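Local coordinates for protein xyloglucan-specific endo-beta-1,4-glucanase BoGH5A (Bacteroides ovatus, PDB 3ZMR) that cuts the beta-1,4-glucan backbone of plant xyloglucans at internal linkages, with retention of the beta configuration, releasing xyloglucan oligosaccharides, at residues 358-363 against 413-418. Sequence-based numbering, arbitrary orientation.
Sequences AAFAGG and LKSRND
With CG of Phe360 set opposite its own carbonyl carbon (chi1 -62°), the ring reaches from the loop to helix 406-429, while Lys414 leaves that helix with CG opposite the backbone N (chi1 177°) and runs extended until a bend at chi4. The lysine methylenes and the ring cross at a slant, CD lying 3.9 Å from Phe360 CZ. Deeper in, Ser415 OG meets the CD2-CE2 side of the Phe360 ring obliquely, 3.2 Å from each of CD2 and CE2; this buried hydroxyl bonds to Asn411 O one helical turn earlier and to Trp356 N in the chain leading to the loop. In the TIM barrel of this family 5 hydrolase, the helix joins barrel strands 391-396 and 433-436, and the contact lies at the surface, away from the substrate site. The bend carries Lys414 NZ to the syn side of Asp418 OD2, 2.8 Å away, an i to i+4 salt bridge along the helix. Ala359 CB lies beside the pair, 3.8 Å from Lys414 NZ. Shortening Phe360 to an alanine is likely to leave the Lys414 methylenes and Ser415 without the ring they pack against and open a gap beside Gln355 and Val365. Phe360 also opens a type II turn ending at Gly363.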
ATOM      1  N   ALA A 358      22.640  13.014  16.231  1.00 19.67           N
ATOM      2  CA  ALA A 358      23.759  13.985  16.385  1.00 21.66           C
ATOM      3  C   ALA A 358      24.335  14.007  17.803  1.00 25.14           C
ATOM      4  O   ALA A 358      25.548  14.093  17.969  1.00 29.70           O
ATOM      5  CB  ALA A 358      23.316  15.381  15.970  1.00 27.23           C
ATOM      6  N   ALA A 359      23.458  13.878  18.800  1.00 22.92           N
ATOM      7  CA  ALA A 359      23.864  13.899  20.219  1.00 21.85           C
ATOM      8  C   ALA A 359      24.841  12.773  20.567  1.00 26.25           C
ATOM      9  O   ALA A 359      25.609  12.886  21.534  1.00 24.62           O
ATOM     10  CB  ALA A 359      22.644  13.841  21.125  1.00 23.82           C
ATOM     11  N   PHE A 360      24.823  11.707  19.773  1.00 20.60           N
ATOM     12  CA  PHE A 360      25.694  10.535  19.975  1.00 23.38           C
ATOM     13  C   PHE A 360      26.692  10.249  18.866  1.00 21.59           C
ATOM     14  O   PHE A 360      27.240   9.146  18.787  1.00 23.91           O
ATOM     15  CB  PHE A 360      24.831   9.302  20.246  1.00 18.27           C
ATOM     16  CG  PHE A 360      24.019   9.444  21.478  1.00 20.76           C
ATOM     17  CD1 PHE A 360      24.633   9.381  22.733  1.00 20.90           C
ATOM     18  CD2 PHE A 360      22.675   9.714  21.405  1.00 20.18           C
ATOM     19  CE1 PHE A 360      23.884   9.557  23.872  1.00 23.90           C
ATOM     20  CE2 PHE A 360      21.924   9.899  22.536  1.00 18.97           C
ATOM     21  CZ  PHE A 360      22.534   9.828  23.775  1.00 18.68           C
ATOM     22  N   ALA A 361      26.926  11.235  17.997  1.00 23.27           N
ATOM     23  CA  ALA A 361      27.974  11.094  16.981  1.00 27.72           C
ATOM     24  C   ALA A 361      29.284  10.676  17.665  1.00 41.23           C
ATOM     25  O   ALA A 361      29.632  11.224  18.701  1.00 40.88           O
ATOM     26  CB  ALA A 361      28.156  12.394  16.211  1.00 34.86           C
ATOM     27  N   GLY A 362      29.949   9.654  17.134  1.00 29.57           N
ATOM     28  CA  GLY A 362      31.237   9.161  17.687  1.00 32.30           C
ATOM     29  C   GLY A 362      31.021   8.009  18.662  1.00 30.51           C
ATOM     30  O   GLY A 362      31.974   7.396  19.144  1.00 37.41           O
ATOM     31  N   GLY A 363      29.746   7.731  18.939  1.00 28.74           N
ATOM     32  CA  GLY A 363      29.311   6.660  19.847  1.00 28.46           C
ATOM     33  C   GLY A 363      28.823   5.377  19.172  1.00 22.09           C
ATOM     34  O   GLY A 363      29.298   5.003  18.101  1.00 28.31           O
ATOM     35  N   LEU A 413      17.568   5.102  25.745  1.00 10.38           N
ATOM     36  CA  LEU A 413      16.215   5.635  25.925  1.00 10.47           C
ATOM     37  C   LEU A 413      16.119   7.000  25.252  1.00  9.93           C
ATOM     38  O   LEU A 413      15.138   7.290  24.562  1.00 10.95           O
ATOM     39  CB  LEU A 413      15.853   5.735  27.405  1.00 14.23           C
ATOM     40  CG  LEU A 413      15.673   4.396  28.124  1.00 12.53           C
ATOM     41  CD1 LEU A 413      15.500   4.657  29.611  1.00 14.59           C
ATOM     42  CD2 LEU A 413      14.496   3.622  27.573  1.00 17.25           C
ATOM     43  N   LYS A 414      17.136   7.835  25.452  1.00 11.97           N
ATOM     44  CA  LYS A 414      17.200   9.162  24.835  1.00 11.65           C
ATOM     45  C   LYS A 414      17.237   9.054  23.318  1.00 10.70           C
ATOM     46  O   LYS A 414      16.507   9.773  22.620  1.00 11.67           O
ATOM     47  CB  LYS A 414      18.417   9.966  25.333  1.00 12.25           C
ATOM     48  CG  LYS A 414      18.565  11.338  24.665  1.00 18.37           C
ATOM     49  CD  LYS A 414      19.742  12.156  25.184  1.00 31.02           C
ATOM     50  CE  LYS A 414      19.556  13.637  24.866  1.00 60.01           C
ATOM     51  NZ  LYS A 414      19.551  13.887  23.401  1.00 37.29           N
ATOM     52  N   SER A 415      18.055   8.152  22.810  1.00 10.38           N
ATOM     53  CA  SER A 415      18.222   7.948  21.378  1.00 11.07           C
ATOM     54  C   SER A 415      16.877   7.581  20.753  1.00  9.90           C
ATOM     55  O   SER A 415      16.560   8.056  19.665  1.00 10.27           O
ATOM     56  CB  SER A 415      19.212   6.816  21.124  1.00 11.06           C
ATOM     57  OG  SER A 415      20.562   7.248  21.328  1.00 11.72           O
ATOM     58  N   ARG A 416      16.140   6.674  21.378  1.00 11.31           N
ATOM     59  CA  ARG A 416      14.820   6.271  20.842  1.00  9.95           C
ATOM     60  C   ARG A 416      13.945   7.496  20.679  1.00  8.96           C
ATOM     61  O   ARG A 416      13.265   7.695  19.647  1.00  9.29           O
ATOM     62  CB  ARG A 416      14.059   5.279  21.716  1.00 11.34           C
ATOM     63  CG  ARG A 416      14.737   3.946  21.881  1.00 12.91           C
ATOM     64  CD  ARG A 416      13.869   3.075  22.770  1.00  9.86           C
ATOM     65  NE  ARG A 416      12.623   2.668  22.105  1.00 10.49           N
ATOM     66  CZ  ARG A 416      11.419   3.198  22.333  1.00 10.53           C
ATOM     67  NH1 ARG A 416      11.221   4.146  23.244  1.00 10.74           N
ATOM     68  NH2 ARG A 416      10.388   2.753  21.599  1.00 11.33           N
ATOM     69  N   ASN A 417      13.873   8.316  21.711  1.00 12.34           N
ATOM     70  CA  ASN A 417      12.991   9.492  21.682  1.00  9.83           C
ATOM     71  C   ASN A 417      13.460  10.585  20.719  1.00 10.62           C
ATOM     72  O   ASN A 417      12.647  11.217  20.035  1.00 10.71           O
ATOM     73  CB  ASN A 417      12.734   9.988  23.098  1.00 10.87           C
ATOM     74  CG  ASN A 417      11.902   9.005  23.882  1.00 11.59           C
ATOM     75  OD1 ASN A 417      11.055   8.284  23.303  1.00 11.90           O
ATOM     76  ND2 ASN A 417      12.148   8.921  25.175  1.00 13.46           N
ATOM     77  N   ASP A 418      14.767  10.752  20.585  1.00  9.62           N
ATOM     78  CA  ASP A 418      15.348  11.682  19.598  1.00 10.79           C
ATOM     79  C   ASP A 418      14.959  11.204  18.185  1.00 10.41           C
ATOM     80  O   ASP A 418      14.566  11.992  17.320  1.00 10.67           O
ATOM     81  CB  ASP A 418      16.883  11.756  19.742  1.00 17.82           C
ATOM     82  CG  ASP A 418      17.329  12.494  20.989  1.00 13.35           C
ATOM     83  OD1 ASP A 418      16.491  13.166  21.672  1.00 15.84           O
ATOM     84  OD2 ASP A 418      18.545  12.397  21.268  1.00 17.41           O
TER